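Xaa-Pro dipeptidase (Pyrococcus horikoshii, PDB 1WY2) probably cleaves dipeptides that carry proline at the C-terminal position, working as a cytoplasmic homodimeric metallopeptidase that uses two cobalt ions per subunit. Local coordinates at residues Ile20-Ile25 and Tyr44-Gly49; Ser51-Val56 and Pro71-Lys76. All coordinates share one frame; numbering follows the deposited sequence.

Contact 1 (Ile20-Ile25 and Tyr44-Gly49); sequences IDAVLI and YILITG
V23 and I47 face each other as an antiparallel hydrogen-bonded pair: V23 N reaches I47 O at 2.9 Å, and I47 N returns to V23 O. I25 and I45 repeat this reciprocal pairing two residues further along 22-25. All four bonds are nearly straight, with N-H...O angles of 159° to 171°. Between them the non-hydrogen-bonded pair L24-L46 adds CA-H...O contacts, L24 CA lying 3.3 Å from I45 O.

Packing is tightest on the two faces of this pairing. V23, I25, I45 and I47 share one face, where I25 CB and I45 CB come within 4.0 Å and helices 6-17 and 28-35 close over them. On the other face L24 extends with CG anti to its backbone N (chi1 174°), and chi2 of 62° then turns CD1 to within 3.7 Å of Y44 CB; the two side chains run side by side beneath helix 78-85. L46 CD1 likewise meets A22 CB at 4.1 Å.

The D21-G49 end is looser. There a water bridges the backbones, donating to D21 O at 2.9 Å and accepting from G49 N, while D21 OD2 turns to S90 N. An antiparallel pair buried between helices on both faces is characteristic of the central mixed sheet in the creatinase/prolidase N-terminal domain.

Contact 2 (Ser51-Val56 and Pro71-Lys76); sequences SATLYV and PVEKFK
Backbone hydrogen bonds join L54 and V56 to the 71-75 backbone in parallel register. L54 N donates to P71 O with an almost straight N-H...O angle of 177°, and V56 N to E73 O at 2.9 Å. The returning bonds run from E73 N to L54 O and from F75 N to V56 O, the second being the longest of the four at 3.1 Å. CA-H...O contacts supplement them, notably Y55 CA to E73 O at 3.1 Å.

Apolar packing differs by face. Toward helix 58-67, V56 CG2 meets V72 CG1 at 3.9 Å, while L54 CD2 approaches V72 CG2. On the other face E73 uses its aliphatic part: CB lies 3.7 Å from Y55 CD2, and CG packs on T53 CG2, which itself sits over one face of the Y55 ring. The bend at E73 chi2 (-70°) leads the carboxylate away from 51-56.

A ring-carbonyl contact closes the C-terminal end. With CG between backbone N and carbonyl carbon (chi1 61°), the F75 ring swings back so that V56 O lies 3.5 Å above one face, offset toward the rim, and CE2 reaches Y55 CB. An alanine here would keep the backbone bond but is likely to leave V56 O without its ring neighbour and open a gap beside Y55 CB.

All four hydrogen bonds across the contact are main-chain to main-chain, which implies that the backbone sets the parallel register while side chains add packing through apolar carbon, aliphatic and aromatic, with the E73 carboxylate playing no part in the pairing.

Both contacts belong to one mixed sheet of the N-terminal domain, away from the zinc- and cobalt-binding residues, although a bound magnesium ion lies about 4 Å from the T53 side chain in contact 2. Contact 1 is central and largely buried, an antiparallel pairing at 164° with aliphatic side chains on both faces. Contact 2 is only partly buried: its strand 72-75 is outermost within the chain, the axes diverge by 30°, and a proline, a glutamate and a lysine appear where contact 1 has mostly isoleucine, leucine and valine. Its strands form a beta-alpha-beta unit through helix 58-67. Neighbouring strands 44-48 and 51-57 couple the contacts, with probable hydrogen bonds Y44 O to Y55 N and L46 N to T53 O.

Contact 1 (Ile20-Ile25 and Tyr44-Gly49)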
ATOM      1  N   ILE A  20      23.937  -3.482  20.735  1.00 26.20           N
ATOM      2  CA  ILE A  20      22.487  -3.336  20.766  1.00 24.66           C
ATOM      3  C   ILE A  20      21.929  -4.424  21.676  1.00 24.44           C
ATOM      4  O   ILE A  20      22.314  -5.586  21.567  1.00 23.83           O
ATOM      5  CB  ILE A  20      21.881  -3.485  19.354  1.00 24.00           C
ATOM      6  CG1 ILE A  20      22.365  -2.337  18.463  1.00 24.06           C
ATOM      7  CG2 ILE A  20      20.364  -3.515  19.445  1.00 21.98           C
ATOM      8  CD1 ILE A  20      21.952  -2.463  17.009  1.00 24.63           C
ATOM      9  N   ASP A  21      21.020  -4.046  22.572  1.00 24.67           N
ATOM     10  CA  ASP A  21      20.445  -4.997  23.518  1.00 26.06           C
ATOM     11  C   ASP A  21      19.302  -5.845  22.973  1.00 25.53           C
ATOM     12  O   ASP A  21      19.149  -7.007  23.353  1.00 25.97           O
ATOM     13  CB  ASP A  21      19.994  -4.252  24.776  1.00 28.79           C
ATOM     14  CG  ASP A  21      21.137  -3.522  25.450  1.00 31.21           C
ATOM     15  OD1 ASP A  21      22.116  -4.194  25.839  1.00 31.27           O
ATOM     16  OD2 ASP A  21      21.066  -2.281  25.582  1.00 33.22           O
ATOM     17  N   ALA A  22      18.495  -5.266  22.092  1.00 23.36           N
ATOM     18  CA  ALA A  22      17.374  -5.986  21.504  1.00 21.97           C
ATOM     19  C   ALA A  22      16.998  -5.351  20.174  1.00 21.06           C
ATOM     20  O   ALA A  22      17.325  -4.194  19.917  1.00 21.04           O
ATOM     21  CB  ALA A  22      16.179  -5.958  22.447  1.00 22.61           C
ATOM     22  N   VAL A  23      16.321  -6.119  19.328  1.00 20.07           N
ATOM     23  CA  VAL A  23      15.888  -5.622  18.032  1.00 20.13           C
ATOM     24  C   VAL A  23      14.391  -5.814  17.845  1.00 20.34           C
ATOM     25  O   VAL A  23      13.833  -6.854  18.197  1.00 20.75           O
ATOM     26  CB  VAL A  23      16.635  -6.331  16.879  1.00 17.84           C
ATOM     27  CG1 VAL A  23      15.949  -6.038  15.541  1.00 19.84           C
ATOM     28  CG2 VAL A  23      18.075  -5.858  16.838  1.00 19.68           C
ATOM     29  N   LEU A  24      13.743  -4.792  17.295  1.00 19.54           N
ATOM     30  CA  LEU A  24      12.313  -4.834  17.037  1.00 19.82           C
ATOM     31  C   LEU A  24      12.073  -4.799  15.530  1.00 19.68           C
ATOM     32  O   LEU A  24      12.548  -3.893  14.851  1.00 20.86           O
ATOM     33  CB  LEU A  24      11.621  -3.630  17.689  1.00 21.84           C
ATOM     34  CG  LEU A  24      10.130  -3.466  17.384  1.00 23.49           C
ATOM     35  CD1 LEU A  24       9.362  -4.674  17.898  1.00 24.94           C
ATOM     36  CD2 LEU A  24       9.611  -2.187  18.033  1.00 26.08           C
ATOM     37  N   ILE A  25      11.350  -5.790  15.018  1.00 19.70           N
ATOM     38  CA  ILE A  25      11.025  -5.873  13.591  1.00 19.64           C
ATOM     39  C   ILE A  25       9.510  -5.715  13.462  1.00 20.00           C
ATOM     40  O   ILE A  25       8.754  -6.507  14.030  1.00 20.27           O
ATOM     41  CB  ILE A  25      11.444  -7.243  13.000  1.00 18.97           C
ATOM     42  CG1 ILE A  25      12.958  -7.432  13.151  1.00 19.61           C
ATOM     43  CG2 ILE A  25      11.047  -7.332  11.523  1.00 19.25           C
ATOM     44  CD1 ILE A  25      13.794  -6.411  12.394  1.00 19.38           C
ATOM     45  N   TYR A  44       4.855  -7.732  15.751  1.00 26.18           N
ATOM     46  CA  TYR A  44       6.156  -7.221  16.160  1.00 26.12           C
ATOM     47  C   TYR A  44       7.059  -8.341  16.645  1.00 24.49           C
ATOM     48  O   TYR A  44       6.695  -9.084  17.554  1.00 23.86           O
ATOM     49  CB  TYR A  44       6.009  -6.199  17.291  1.00 28.47           C
ATOM     50  CG  TYR A  44       4.966  -5.137  17.039  1.00 32.12           C
ATOM     51  CD1 TYR A  44       3.636  -5.337  17.407  1.00 35.24           C
ATOM     52  CD2 TYR A  44       5.304  -3.938  16.415  1.00 33.79           C
ATOM     53  CE1 TYR A  44       2.668  -4.368  17.159  1.00 36.87           C
ATOM     54  CE2 TYR A  44       4.344  -2.964  16.162  1.00 35.85           C
ATOM     55  CZ  TYR A  44       3.029  -3.184  16.537  1.00 37.52           C
ATOM     56  OH  TYR A  44       2.074  -2.223  16.290  1.00 39.03           O
ATOM     57  N   ILE A  45       8.233  -8.467  16.036  1.00 21.53           N
ATOM     58  CA  ILE A  45       9.185  -9.485  16.459  1.00 20.33           C
ATOM     59  C   ILE A  45      10.219  -8.828  17.363  1.00 18.81           C
ATOM     60  O   ILE A  45      10.806  -7.804  17.006  1.00 18.38           O
ATOM     61  CB  ILE A  45       9.938 -10.115  15.267  1.00 18.61           C
ATOM     62  CG1 ILE A  45       8.948 -10.737  14.281  1.00 17.79           C
ATOM     63  CG2 ILE A  45      10.906 -11.187  15.779  1.00 19.20           C
ATOM     64  CD1 ILE A  45       9.606 -11.347  13.059  1.00 19.42           C
ATOM     65  N   LEU A  46      10.422  -9.400  18.546  1.00 18.97           N
ATOM     66  CA  LEU A  46      11.415  -8.874  19.475  1.00 19.41           C
ATOM     67  C   LEU A  46      12.522  -9.914  19.586  1.00 18.84           C
ATOM     68  O   LEU A  46      12.273 -11.057  19.972  1.00 19.42           O
ATOM     69  CB  LEU A  46      10.799  -8.621  20.855  1.00 20.97           C
ATOM     70  CG  LEU A  46      11.746  -7.998  21.885  1.00 24.64           C
ATOM     71  CD1 LEU A  46      12.231  -6.643  21.387  1.00 27.09           C
ATOM     72  CD2 LEU A  46      11.030  -7.852  23.218  1.00 27.52           C
ATOM     73  N   ILE A  47      13.739  -9.512  19.240  1.00 18.19           N
ATOM     74  CA  ILE A  47      14.886 -10.409  19.288  1.00 17.90           C
ATOM     75  C   ILE A  47      15.876  -9.991  20.370  1.00 18.81           C
ATOM     76  O   ILE A  47      16.287  -8.829  20.433  1.00 17.86           O
ATOM     77  CB  ILE A  47      15.626 -10.424  17.928  1.00 18.15           C
ATOM     78  CG1 ILE A  47      14.694 -10.958  16.836  1.00 17.94           C
ATOM     79  CG2 ILE A  47      16.880 -11.287  18.019  1.00 19.30           C
ATOM     80  CD1 ILE A  47      15.218 -10.760  15.422  1.00 19.10           C
ATOM     81  N   THR A  48      16.235 -10.939  21.233  1.00 18.73           N
ATOM     82  CA  THR A  48      17.215 -10.687  22.285  1.00 19.80           C
ATOM     83  C   THR A  48      18.361 -11.663  22.037  1.00 20.07           C
ATOM     84  O   THR A  48      18.294 -12.475  21.117  1.00 20.42           O
ATOM     85  CB  THR A  48      16.645 -10.926  23.705  1.00 20.94           C
ATOM     86  OG1 THR A  48      16.328 -12.312  23.874  1.00 22.38           O
ATOM     87  CG2 THR A  48      15.404 -10.090  23.925  1.00 22.82           C
ATOM     88  N   GLY A  49      19.405 -11.594  22.854  1.00 20.15           N
ATOM     89  CA  GLY A  49      20.540 -12.478  22.652  1.00 22.10           C
ATOM     90  C   GLY A  49      20.257 -13.968  22.711  1.00 21.50           C
ATOM     91  O   GLY A  49      21.000 -14.764  22.135  1.00 21.59           O
TER
HETATM   92  O   HOH W   1      19.950  -9.465  24.558  1.00 36.07           O

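Contact 2 (Ser51-Val56 and Pro71-Lys76)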
ATOM      1  N   SER A  51      16.676 -15.197  22.600  1.00 19.30           N
ATOM      2  CA  SER A  51      15.284 -15.475  22.267  1.00 19.09           C
ATOM      3  C   SER A  51      14.736 -14.621  21.129  1.00 19.85           C
ATOM      4  O   SER A  51      15.267 -13.558  20.815  1.00 18.48           O
ATOM      5  CB  SER A  51      14.400 -15.263  23.499  1.00 21.72           C
ATOM      6  OG  SER A  51      14.234 -13.878  23.778  1.00 24.11           O
ATOM      7  N   ALA A  52      13.663 -15.108  20.517  1.00 20.01           N
ATOM      8  CA  ALA A  52      12.990 -14.392  19.438  1.00 21.34           C
ATOM      9  C   ALA A  52      11.504 -14.666  19.627  1.00 21.57           C
ATOM     10  O   ALA A  52      11.084 -15.822  19.658  1.00 23.23           O
ATOM     11  CB  ALA A  52      13.460 -14.902  18.080  1.00 22.01           C
ATOM     12  N   THR A  53      10.714 -13.606  19.762  1.00 20.24           N
ATOM     13  CA  THR A  53       9.278 -13.750  19.977  1.00 21.13           C
ATOM     14  C   THR A  53       8.458 -12.862  19.049  1.00 21.20           C
ATOM     15  O   THR A  53       8.813 -11.713  18.802  1.00 21.39           O
ATOM     16  CB  THR A  53       8.902 -13.381  21.429  1.00 22.49           C
ATOM     17  OG1 THR A  53       9.707 -14.137  22.341  1.00 24.46           O
ATOM     18  CG2 THR A  53       7.432 -13.679  21.695  1.00 23.39           C
ATOM     19  N   LEU A  54       7.358 -13.403  18.545  1.00 20.53           N
ATOM     20  CA  LEU A  54       6.471 -12.643  17.670  1.00 21.40           C
ATOM     21  C   LEU A  54       5.231 -12.263  18.473  1.00 22.36           C
ATOM     22  O   LEU A  54       4.460 -13.130  18.877  1.00 23.53           O
ATOM     23  CB  LEU A  54       6.062 -13.483  16.457  1.00 21.89           C
ATOM     24  CG  LEU A  54       4.969 -12.880  15.565  1.00 22.25           C
ATOM     25  CD1 LEU A  54       5.448 -11.562  14.967  1.00 23.17           C
ATOM     26  CD2 LEU A  54       4.604 -13.865  14.470  1.00 23.61           C
ATOM     27  N   TYR A  55       5.057 -10.967  18.716  1.00 23.21           N
ATOM     28  CA  TYR A  55       3.899 -10.476  19.460  1.00 24.44           C
ATOM     29  C   TYR A  55       2.841  -9.994  18.483  1.00 25.83           C
ATOM     30  O   TYR A  55       3.143  -9.234  17.564  1.00 25.18           O
ATOM     31  CB  TYR A  55       4.288  -9.315  20.378  1.00 24.99           C
ATOM     32  CG  TYR A  55       5.259  -9.678  21.471  1.00 26.00           C
ATOM     33  CD1 TYR A  55       6.633  -9.706  21.233  1.00 26.38           C
ATOM     34  CD2 TYR A  55       4.804  -9.997  22.751  1.00 26.80           C
ATOM     35  CE1 TYR A  55       7.532 -10.044  22.246  1.00 26.96           C
ATOM     36  CE2 TYR A  55       5.690 -10.335  23.767  1.00 27.28           C
ATOM     37  CZ  TYR A  55       7.050 -10.354  23.510  1.00 27.43           C
ATOM     38  OH  TYR A  55       7.925 -10.666  24.525  1.00 29.21           O
ATOM     39  N   VAL A  56       1.602 -10.430  18.680  1.00 26.83           N
ATOM     40  CA  VAL A  56       0.517 -10.025  17.793  1.00 29.86           C
ATOM     41  C   VAL A  56      -0.781  -9.770  18.549  1.00 33.16           C
ATOM     42  O   VAL A  56      -0.966 -10.253  19.668  1.00 32.12           O
ATOM     43  CB  VAL A  56       0.237 -11.103  16.723  1.00 29.16           C
ATOM     44  CG1 VAL A  56       1.470 -11.325  15.862  1.00 28.75           C
ATOM     45  CG2 VAL A  56      -0.182 -12.400  17.393  1.00 29.65           C
ATOM     46  N   PRO A  71       8.237 -18.568  18.477  1.00 25.21           N
ATOM     47  CA  PRO A  71       7.198 -18.468  19.509  1.00 25.09           C
ATOM     48  C   PRO A  71       6.308 -17.242  19.350  1.00 25.89           C
ATOM     49  O   PRO A  71       6.802 -16.129  19.166  1.00 24.27           O
ATOM     50  CB  PRO A  71       8.005 -18.428  20.801  1.00 25.20           C
ATOM     51  CG  PRO A  71       9.171 -19.301  20.475  1.00 25.94           C
ATOM     52  CD  PRO A  71       9.551 -18.841  19.086  1.00 25.62           C
ATOM     53  N   VAL A  72       4.996 -17.452  19.430  1.00 26.26           N
ATOM     54  CA  VAL A  72       4.037 -16.363  19.288  1.00 27.77           C
ATOM     55  C   VAL A  72       3.357 -16.026  20.609  1.00 29.55           C
ATOM     56  O   VAL A  72       2.893 -16.915  21.324  1.00 28.66           O
ATOM     57  CB  VAL A  72       2.940 -16.717  18.259  1.00 27.90           C
ATOM     58  CG1 VAL A  72       2.002 -15.531  18.070  1.00 28.05           C
ATOM     59  CG2 VAL A  72       3.572 -17.119  16.939  1.00 29.01           C
ATOM     60  N   GLU A  73       3.317 -14.735  20.927  1.00 30.74           N
ATOM     61  CA  GLU A  73       2.680 -14.234  22.142  1.00 33.56           C
ATOM     62  C   GLU A  73       1.623 -13.217  21.731  1.00 35.12           C
ATOM     63  O   GLU A  73       1.881 -12.350  20.895  1.00 33.49           O
ATOM     64  CB  GLU A  73       3.705 -13.551  23.050  1.00 36.07           C
ATOM     65  CG  GLU A  73       4.636 -14.496  23.790  1.00 40.06           C
ATOM     66  CD  GLU A  73       3.920 -15.293  24.860  1.00 43.22           C
ATOM     67  OE1 GLU A  73       3.287 -14.668  25.739  1.00 45.10           O
ATOM     68  OE2 GLU A  73       3.990 -16.540  24.827  1.00 44.73           O
ATOM     69  N   LYS A  74       0.432 -13.319  22.308  1.00 37.05           N
ATOM     70  CA  LYS A  74      -0.630 -12.382  21.973  1.00 40.04           C
ATOM     71  C   LYS A  74      -0.832 -11.373  23.091  1.00 40.59           C
ATOM     72  O   LYS A  74      -0.527 -11.648  24.252  1.00 40.40           O
ATOM     73  CB  LYS A  74      -1.945 -13.122  21.698  1.00 41.73           C
ATOM     74  CG  LYS A  74      -2.550 -13.839  22.899  1.00 44.90           C
ATOM     75  CD  LYS A  74      -1.763 -15.080  23.286  1.00 47.58           C
ATOM     76  CE  LYS A  74      -2.473 -15.855  24.393  1.00 49.49           C
ATOM     77  NZ  LYS A  74      -1.776 -17.130  24.727  1.00 50.16           N
ATOM     78  N   PHE A  75      -1.331 -10.197  22.729  1.00 41.49           N
ATOM     79  CA  PHE A  75      -1.594  -9.141  23.696  1.00 42.79           C
ATOM     80  C   PHE A  75      -2.933  -8.490  23.374  1.00 43.63           C
ATOM     81  O   PHE A  75      -3.346  -8.445  22.216  1.00 42.76           O
ATOM     82  CB  PHE A  75      -0.466  -8.099  23.677  1.00 42.25           C
ATOM     83  CG  PHE A  75      -0.291  -7.404  22.354  1.00 41.73           C
ATOM     84  CD1 PHE A  75      -1.146  -6.372  21.972  1.00 41.68           C
ATOM     85  CD2 PHE A  75       0.733  -7.780  21.488  1.00 41.54           C
ATOM     86  CE1 PHE A  75      -0.983  -5.726  20.749  1.00 41.70           C
ATOM     87  CE2 PHE A  75       0.904  -7.140  20.264  1.00 41.60           C
ATOM     88  CZ  PHE A  75       0.044  -6.110  19.893  1.00 42.03           C
ATOM     89  N   LYS A  76      -3.614  -8.003  24.406  1.00 45.04           N
ATOM     90  CA  LYS A  76      -4.909  -7.362  24.227  1.00 46.72           C
ATOM     91  C   LYS A  76      -4.744  -5.862  24.030  1.00 47.34           C
ATOM     92  O   LYS A  76      -5.466  -5.244  23.250  1.00 48.33           O
ATOM     93  CB  LYS A  76      -5.800  -7.630  25.442  1.00 47.60           C
ATOM     94  CG  LYS A  76      -6.033  -9.105  25.724  1.00 49.14           C
ATOM     95  CD  LYS A  76      -6.917  -9.300  26.948  1.00 50.37           C
ATOM     96  CE  LYS A  76      -7.151 -10.772  27.238  1.00 50.79           C
ATOM     97  NZ  LYS A  76      -7.967 -10.972  28.469  1.00 51.86           N
TER